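DnaJ homolog dnj-2 (Caenorhabditis elegans, PDB 2QSA) is an Hsp40-type membrane protein whose N-terminal J domain, the piece crystallised, probably stimulates the ATPase of an Hsp70 chaperone. Local coordinates at residues E59-F62 and R63-A66; K35-R38 and A39-K43; L14-C17 and Y18-L21; E26-K30 and Q31-K35. One frame throughout, in Å; residues are numbered along the deposited sequence. Where two conformers were deposited one is given.

Contact 1 of 4, residues E59-F62 and R63-A66; sequences EERF and RVIA
R63 folds its guanidinium back along the helix so that one face lies against the backbone of E59 and E60, with E59 O 3.8 Å above the plane defined by the R63 guanidinium atoms and set toward its rim. The bend is at chi3 (-74°), after which the group runs beside the preceding turn instead of reaching outward. Its charge meets that of E59 only indirectly: E59 OE1 and R63 NH1 stand 4.5 Å apart, and one water spans them, accepting from NH1 in the guanidinium plane and donating to the carboxylate. This i to i+4 pairing belongs to helix 52-73, which forms one arm of the antiparallel helical hairpin of the J domain. On another side of the same helix, R61 slants past V64, its NH1 3.7 Å from V64 CG1, while the guanidinium itself is held by a salt bridge to E15. F62 meets A66 loosely and obliquely, F62 CE2 lying 4.4 Å from A66 CB; its ring is directed instead to Y37 and A41 of helix 30-43. Beneath the side chains the backbone bonds are regular, with I65 N 3.1 Å from R61 O and A66 N 2.9 Å from F62 O.

Contact 2 of 4, residues K35-R38 and A39-K43; sequences KAYR and ALARK
Y37 reaches A41 because its chi1 of 161° carries CG away from its own backbone N and swings the ring forward along the helix, until the methyl of A41 sits over one face. A41 CB is 4.0 Å from the centroid of the Y37 ring and 25° off its normal, a CH-pi contact in which the methyl lies toward the rim, at 3.7 Å from CE1 of Y37. R42 is turned by a different torsion: its chain bends at chi3 (-69°) and, in the conformer described here, brings the guanidinium back over the preceding turn. R38 O then lies 3.3 Å above the plane of the R42 guanidinium, over the face, where the in-plane N-H groups do not point at it, so no hydrogen bond forms. The other terminal nitrogen is used otherwise, since NH2 of R42 gives a 3.0 Å bond to a water that in turn donates to K35 O. That carbonyl also accepts the N-H of A39, so it is gripped twice. R38 and R42 bring like charges near each other, R38 NE and R42 NH1 being 4.5 Å apart, on a basic, exposed flank consistent with the Hsp70-facing surface of J domains. The other flank is inward: Y37 stacks on Y69 and, with A41, packs on F62 of helix 52-73, L40 presses on I65 of that helix, and A36 and L40 touch the loop following helix 17-20.

Contact 3 of 4, residues L14-C17 and Y18-L21; sequences LENC and YDVL
N16 stands at the N-cap position just before helix 17-20, and its OD1 accepts the backbone N-H of Y18 at 2.8 Å, a weak bond because the angle at the hydrogen is only 127°. With chi1 at 176°, CG points away from the backbone N of N16, and OD1 is carried forward to the first turn, where it also lies in the plane of the Y18 ring, at its edge. The amide plane stacks on the carboxylate of D19, the two 26° apart. D19 does not close a direct capping box; a water joins its OD2 to the N-H of N16. Were N16 replaced by an alanine, the Y18 N-H would probably lose its capping acceptor and the D19 carboxylate the amide stacked on it. V20 closes this first turn, its N-H bonded to N16 O at 2.9 Å, while its CG2 rests 3.7 Å from CB of E15. C17 gives its carbonyl to L21 in a weak 3.3 Å bond and its sulfur to a disulfide with C12, which ties the preceding loop to this helix. A side-chain N-cap followed by one compact turn is the arrangement, and here it starts the short helix that opens the J-domain fold.

Contact 4 of 4, residues E26-K30 and Q31-K35; sequences EEFDK and QKLAK
K32 lays its extended aliphatic chain across the carboxylate of D29 at about a right angle, with K32 CE 3.3 Å from D29 OD2. The ammonium passes beyond the acid: NZ of K32 is 4.3 Å from D29 OD2, too long for a salt bridge, and bonds instead to E27 O at 2.9 Å, lying in the plane of that carbonyl. One lysine thus straps the loop to the helix start. D29 also binds the backbone of K32, its OD1 accepting the N-H at 2.8 Å in an almost straight bond of 173°. Its chi1 of 66° sets CG between the backbone N and carbonyl carbon, which turns the carboxylate forward to the N-H groups at the open end of the first turn. A leucine in place of D29 would probably leave the K32 N-H without its acceptor and fray the start of the helix. The negative charge so near the helix start is likely to be steadied by the helix dipole. On the inner side F28 brings its ring edge to L33, CE1 of F28 being 3.9 Å from L33 CD2, and the ring also makes a cation-pi contact with K78. K30 sends its ammonium to a salt bridge with D75. An acidic N-cap bonded to the third helical residue, with apolar side chains meeting from just before the cap and from the fourth helical position, makes a hydrophobic staple at the head of helix 30-43.

Contacts 4 and 2 are successive parts of one helix, sharing K35, with centres about 12 Å apart: contact 4 starts it and contact 2 carries it toward the loop that bears the HPD motif of J domains. Contact 1 lies on the facing arm; F62 CE1 comes within 3.3 Å of A41 O, while contact 4, about 19 Å from contact 1 between centres, does not touch it. Contact 3 wedges against both arms: E15 OE1 meets R61 NH1 of contact 1 at 2.8 Å, and L21 CD1 meets L33 CD1 of contact 4 at 3.5 Å. L40 CD1 of contact 2 also lies 3.5 Å from V20 O.

Contact 1 of 4, residues E59-F62 and R63-A66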
# COMPACT_ATOMS: atom_id res chain seq x y z
N GLU A 59 8.15 -7.17 -10.73
CA GLU A 59 6.92 -7.77 -10.15
C GLU A 59 6.87 -7.61 -8.63
O GLU A 59 5.81 -7.29 -8.06
CB GLU A 59 6.75 -9.24 -10.54
CG GLU A 59 6.44 -9.36 -11.99
CD GLU A 59 6.35 -10.79 -12.50
OE1 GLU A 59 5.91 -11.67 -11.72
OE2 GLU A 59 6.71 -11.01 -13.69
N GLU A 60 8.01 -7.82 -8.00
CA GLU A 60 8.17 -7.66 -6.55
C GLU A 60 7.72 -6.26 -6.14
O GLU A 60 6.93 -6.09 -5.22
CB GLU A 60 9.63 -7.84 -6.14
CG GLU A 60 10.07 -9.25 -5.85
CD GLU A 60 11.58 -9.36 -5.61
OE1 GLU A 60 12.17 -8.49 -4.90
OE2 GLU A 60 12.18 -10.33 -6.12
N ARG A 61 8.22 -5.24 -6.84
CA ARG A 61 7.84 -3.88 -6.43
C ARG A 61 6.37 -3.58 -6.82
O ARG A 61 5.61 -2.93 -6.06
CB ARG A 61 8.77 -2.86 -7.07
CG ARG A 61 8.54 -1.42 -6.61
CD ARG A 61 8.72 -1.32 -5.06
NE ARG A 61 8.45 0.02 -4.55
CZ ARG A 61 8.18 0.24 -3.25
NH1 ARG A 61 8.18 -0.84 -2.42
NH2 ARG A 61 7.91 1.45 -2.76
N PHE A 62 6.01 -4.03 -8.00
CA PHE A 62 4.64 -3.85 -8.50
C PHE A 62 3.61 -4.33 -7.47
O PHE A 62 2.56 -3.66 -7.25
CB PHE A 62 4.46 -4.59 -9.83
CG PHE A 62 3.16 -4.25 -10.54
CD1 PHE A 62 3.14 -3.33 -11.56
CD2 PHE A 62 1.95 -4.83 -10.14
CE1 PHE A 62 1.92 -3.01 -12.26
CE2 PHE A 62 0.72 -4.52 -10.80
CZ PHE A 62 0.73 -3.61 -11.87
N ARG A 63 3.89 -5.48 -6.84
CA ARG A 63 3.02 -6.00 -5.78
C ARG A 63 2.78 -5.00 -4.66
O ARG A 63 1.67 -4.87 -4.16
CB ARG A 63 3.56 -7.33 -5.22
CG ARG A 63 3.29 -8.52 -6.16
CD ARG A 63 3.55 -9.85 -5.45
NE ARG A 63 4.98 -10.15 -5.25
CZ ARG A 63 5.76 -10.75 -6.15
NH1 ARG A 63 5.27 -11.09 -7.34
NH2 ARG A 63 7.04 -10.97 -5.89
N VAL A 64 3.83 -4.30 -4.25
CA VAL A 64 3.64 -3.29 -3.19
C VAL A 64 2.77 -2.12 -3.67
O VAL A 64 1.91 -1.62 -2.91
CB VAL A 64 5.00 -2.81 -2.65
CG1 VAL A 64 4.77 -1.92 -1.41
CG2 VAL A 64 5.88 -4.06 -2.29
N ILE A 65 3.06 -1.62 -4.88
CA ILE A 65 2.28 -0.55 -5.49
C ILE A 65 0.79 -0.94 -5.49
O ILE A 65 -0.06 -0.15 -5.07
CB ILE A 65 2.80 -0.23 -6.91
CG1 ILE A 65 4.20 0.40 -6.77
CG2 ILE A 65 1.82 0.68 -7.63
CD1 ILE A 65 5.13 0.07 -7.94
N ALA A 66 0.49 -2.16 -5.93
CA ALA A 66 -0.91 -2.62 -6.04
C ALA A 66 -1.52 -2.74 -4.63
O ALA A 66 -2.69 -2.36 -4.45
CB ALA A 66 -0.94 -3.93 -6.76
O HOH W 1 6.91 -12.36 -9.05

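Contact 2 of 4, residues K35-R38 and A39-K43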
# COMPACT_ATOMS: atom_id res chain seq x y z
N LYS A 35 -4.39 8.46 -10.14
CA LYS A 35 -3.37 8.94 -11.08
C LYS A 35 -1.97 8.45 -10.64
O LYS A 35 -1.14 8.03 -11.47
CB LYS A 35 -3.42 10.47 -11.12
CG LYS A 35 -2.39 11.11 -12.05
CD LYS A 35 -2.33 12.64 -11.79
CE LYS A 35 -1.42 13.42 -12.74
NZ LYS A 35 -1.71 13.27 -14.15
N ALA A 36 -1.75 8.50 -9.33
CA ALA A 36 -0.45 8.11 -8.70
C ALA A 36 -0.21 6.60 -8.91
O ALA A 36 0.86 6.19 -9.37
CB ALA A 36 -0.43 8.47 -7.23
N TYR A 37 -1.25 5.81 -8.63
CA TYR A 37 -1.18 4.37 -8.82
C TYR A 37 -0.87 4.06 -10.27
O TYR A 37 0.03 3.27 -10.56
CB TYR A 37 -2.46 3.65 -8.38
CG TYR A 37 -2.54 2.26 -9.01
CD1 TYR A 37 -1.71 1.21 -8.52
CD2 TYR A 37 -3.38 2.00 -10.10
CE1 TYR A 37 -1.71 -0.06 -9.10
CE2 TYR A 37 -3.44 0.71 -10.68
CZ TYR A 37 -2.57 -0.29 -10.19
OH TYR A 37 -2.60 -1.50 -10.78
N ARG A 38 -1.62 4.65 -11.20
CA ARG A 38 -1.46 4.27 -12.62
C ARG A 38 -0.04 4.58 -13.12
O ARG A 38 0.54 3.76 -13.84
CB ARG A 38 -2.53 4.92 -13.51
CG ARG A 38 -3.95 4.40 -13.20
CD ARG A 38 -5.07 5.34 -13.74
NE ARG A 38 -5.06 5.34 -15.22
CZ ARG A 38 -5.66 4.42 -15.98
NH1 ARG A 38 -6.37 3.41 -15.45
NH2 ARG A 38 -5.52 4.52 -17.30
N ALA A 39 0.51 5.72 -12.70
CA ALA A 39 1.86 6.12 -13.10
C ALA A 39 2.90 5.17 -12.53
O ALA A 39 3.82 4.77 -13.25
CB ALA A 39 2.15 7.55 -12.67
N LEU A 40 2.77 4.84 -11.24
CA LEU A 40 3.80 3.98 -10.58
C LEU A 40 3.68 2.53 -11.05
O LEU A 40 4.70 1.86 -11.22
CB LEU A 40 3.67 4.05 -9.07
CG LEU A 40 4.22 5.38 -8.55
CD1 LEU A 40 3.80 5.64 -7.06
CD2 LEU A 40 5.76 5.44 -8.76
N ALA A 41 2.44 2.07 -11.24
CA ALA A 41 2.19 0.72 -11.83
C ALA A 41 2.83 0.60 -13.21
O ALA A 41 3.49 -0.40 -13.50
CB ALA A 41 0.69 0.41 -11.90
N ARG A 42 2.67 1.64 -14.04
CA ARG A 42 3.33 1.66 -15.35
C ARG A 42 4.83 1.59 -15.20
O ARG A 42 5.49 0.82 -15.89
CB ARG A 42 2.96 2.90 -16.14
CG ARG A 42 1.61 2.82 -16.80
CD ARG A 42 1.46 3.92 -17.86
NE ARG A 42 1.38 5.27 -17.27
CZ ARG A 42 0.29 5.77 -16.68
NH1 ARG A 42 -0.81 5.04 -16.56
NH2 ARG A 42 0.31 7.00 -16.18
N LYS A 43 5.37 2.40 -14.29
CA LYS A 43 6.83 2.44 -14.08
C LYS A 43 7.41 1.09 -13.65
O LYS A 43 8.52 0.73 -14.06
CB LYS A 43 7.16 3.53 -13.03
CG LYS A 43 8.65 3.61 -12.67
CD LYS A 43 8.90 4.63 -11.55
CE LYS A 43 10.43 4.80 -11.28
NZ LYS A 43 10.61 5.35 -9.92
O HOH W 2 -1.40 8.37 -14.15

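Contact 3 of 4, residues L14-C17 and Y18-L21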
# COMPACT_ATOMS: atom_id res chain seq x y z
N LEU A 14 6.59 -2.69 6.05
CA LEU A 14 7.35 -1.64 6.75
C LEU A 14 7.45 -0.30 5.98
O LEU A 14 8.16 0.63 6.41
CB LEU A 14 8.70 -2.19 7.22
CG LEU A 14 8.50 -3.37 8.20
CD1 LEU A 14 9.92 -3.79 8.70
CD2 LEU A 14 7.60 -2.99 9.39
N GLU A 15 6.64 -0.17 4.91
CA GLU A 15 6.41 1.13 4.28
C GLU A 15 5.01 1.56 4.56
O GLU A 15 4.09 0.73 4.70
CB GLU A 15 6.56 1.04 2.74
CG GLU A 15 8.00 0.86 2.33
CD GLU A 15 8.09 0.74 0.81
OE1 GLU A 15 7.82 -0.37 0.32
OE2 GLU A 15 8.37 1.78 0.15
N ASN A 16 4.86 2.88 4.63
CA ASN A 16 3.52 3.50 4.74
C ASN A 16 2.89 3.54 3.33
O ASN A 16 3.53 3.94 2.34
CB ASN A 16 3.73 4.91 5.32
CG ASN A 16 2.44 5.71 5.41
OD1 ASN A 16 1.62 5.72 4.49
ND2 ASN A 16 2.29 6.45 6.50
N CYS A 17 1.67 3.00 3.18
CA CYS A 17 1.06 2.91 1.82
C CYS A 17 0.89 4.29 1.13
O CYS A 17 0.96 4.38 -0.12
CB CYS A 17 -0.32 2.23 1.86
SG CYS A 17 -0.33 0.51 2.40
N TYR A 18 0.60 5.33 1.93
CA TYR A 18 0.57 6.70 1.32
C TYR A 18 1.94 7.02 0.71
O TYR A 18 2.01 7.55 -0.41
CB TYR A 18 0.22 7.74 2.35
CG TYR A 18 -1.17 7.68 2.86
CD1 TYR A 18 -2.24 8.27 2.14
CD2 TYR A 18 -1.45 7.06 4.08
CE1 TYR A 18 -3.56 8.26 2.67
CE2 TYR A 18 -2.77 7.05 4.62
CZ TYR A 18 -3.81 7.63 3.89
OH TYR A 18 -5.10 7.64 4.42
N ASP A 19 3.02 6.72 1.43
CA ASP A 19 4.38 7.01 0.91
C ASP A 19 4.69 6.18 -0.32
O ASP A 19 5.35 6.66 -1.23
CB ASP A 19 5.43 6.72 1.97
CG ASP A 19 5.33 7.65 3.18
OD1 ASP A 19 4.69 8.69 3.09
OD2 ASP A 19 5.99 7.34 4.21
N VAL A 20 4.22 4.92 -0.32
CA VAL A 20 4.46 4.06 -1.48
C VAL A 20 3.97 4.69 -2.80
O VAL A 20 4.64 4.62 -3.83
CB VAL A 20 3.79 2.65 -1.30
CG1 VAL A 20 3.86 1.83 -2.61
CG2 VAL A 20 4.49 1.88 -0.16
N LEU A 21 2.79 5.31 -2.74
CA LEU A 21 2.23 5.98 -3.89
C LEU A 21 2.56 7.47 -3.99
O LEU A 21 2.09 8.14 -4.91
CB LEU A 21 0.71 5.76 -3.90
CG LEU A 21 0.30 4.27 -4.04
CD1 LEU A 21 -1.26 4.17 -4.02
CD2 LEU A 21 0.82 3.66 -5.34
O HOH W 3 7.32 4.48 4.04

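Contact 4 of 4, residues E26-K30 and Q31-K35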
# COMPACT_ATOMS: atom_id res chain seq x y z
N GLU A 26 -3.04 13.92 4.29
CA GLU A 26 -3.80 15.12 4.62
C GLU A 26 -4.42 15.80 3.39
O GLU A 26 -5.34 16.59 3.55
CB GLU A 26 -2.96 16.09 5.45
CG GLU A 26 -2.10 15.44 6.57
CD GLU A 26 -2.87 14.51 7.51
OE1 GLU A 26 -4.10 14.66 7.65
OE2 GLU A 26 -2.23 13.62 8.12
N GLU A 27 -3.92 15.50 2.19
CA GLU A 27 -4.46 16.10 0.96
C GLU A 27 -4.96 15.02 0.01
O GLU A 27 -4.91 15.14 -1.23
CB GLU A 27 -3.44 17.03 0.29
CG GLU A 27 -2.87 18.14 1.20
CD GLU A 27 -3.86 19.27 1.53
OE1 GLU A 27 -4.85 19.47 0.79
OE2 GLU A 27 -3.65 19.99 2.53
N PHE A 28 -5.49 13.95 0.60
CA PHE A 28 -5.95 12.78 -0.15
C PHE A 28 -7.23 13.03 -0.93
O PHE A 28 -8.15 13.69 -0.45
CB PHE A 28 -6.22 11.67 0.87
CG PHE A 28 -6.81 10.43 0.26
CD1 PHE A 28 -5.99 9.42 -0.23
CD2 PHE A 28 -8.19 10.31 0.10
CE1 PHE A 28 -6.53 8.26 -0.79
CE2 PHE A 28 -8.75 9.16 -0.46
CZ PHE A 28 -7.91 8.14 -0.92
N ASP A 29 -7.28 12.51 -2.16
CA ASP A 29 -8.56 12.18 -2.79
C ASP A 29 -8.36 11.08 -3.81
O ASP A 29 -7.22 10.76 -4.20
CB ASP A 29 -9.28 13.39 -3.41
CG ASP A 29 -8.53 14.00 -4.62
OD1 ASP A 29 -8.22 13.29 -5.59
OD2 ASP A 29 -8.31 15.23 -4.63
N LYS A 30 -9.46 10.47 -4.22
CA LYS A 30 -9.39 9.24 -5.02
C LYS A 30 -8.89 9.51 -6.44
O LYS A 30 -8.35 8.61 -7.12
CB LYS A 30 -10.75 8.56 -5.03
CG LYS A 30 -11.09 7.96 -3.67
CD LYS A 30 -12.33 7.11 -3.77
CE LYS A 30 -12.94 6.94 -2.43
NZ LYS A 30 -14.31 6.40 -2.63
N GLN A 31 -9.14 10.73 -6.93
CA GLN A 31 -8.65 11.09 -8.23
C GLN A 31 -7.11 11.11 -8.24
O GLN A 31 -6.48 10.47 -9.11
CB GLN A 31 -9.28 12.42 -8.63
CG GLN A 31 -9.27 12.79 -10.03
CD GLN A 31 -10.08 14.09 -10.22
OE1 GLN A 31 -11.33 14.09 -10.44
NE2 GLN A 31 -9.37 15.20 -10.17
N LYS A 32 -6.51 11.81 -7.28
CA LYS A 32 -5.06 11.88 -7.15
C LYS A 32 -4.47 10.50 -6.92
O LYS A 32 -3.39 10.19 -7.43
CB LYS A 32 -4.65 12.76 -5.96
CG LYS A 32 -5.07 14.20 -6.08
CD LYS A 32 -4.57 14.93 -4.84
CE LYS A 32 -5.20 16.26 -4.64
NZ LYS A 32 -4.48 16.87 -3.49
N LEU A 33 -5.16 9.71 -6.09
CA LEU A 33 -4.69 8.35 -5.74
C LEU A 33 -4.63 7.50 -7.01
O LEU A 33 -3.63 6.80 -7.25
CB LEU A 33 -5.64 7.71 -4.72
CG LEU A 33 -5.19 6.29 -4.30
CD1 LEU A 33 -3.93 6.38 -3.38
CD2 LEU A 33 -6.32 5.60 -3.58
N ALA A 34 -5.68 7.57 -7.83
CA ALA A 34 -5.72 6.71 -9.04
C ALA A 34 -4.59 7.15 -10.01
O ALA A 34 -3.91 6.32 -10.63
CB ALA A 34 -7.08 6.80 -9.73
N LYS A 35 -4.39 8.46 -10.14
CA LYS A 35 -3.37 8.94 -11.08
C LYS A 35 -1.97 8.45 -10.64
O LYS A 35 -1.14 8.03 -11.47
CB LYS A 35 -3.42 10.47 -11.12
CG LYS A 35 -2.39 11.11 -12.05
CD LYS A 35 -2.33 12.64 -11.79
CE LYS A 35 -1.42 13.42 -12.74
NZ LYS A 35 -1.71 13.27 -14.15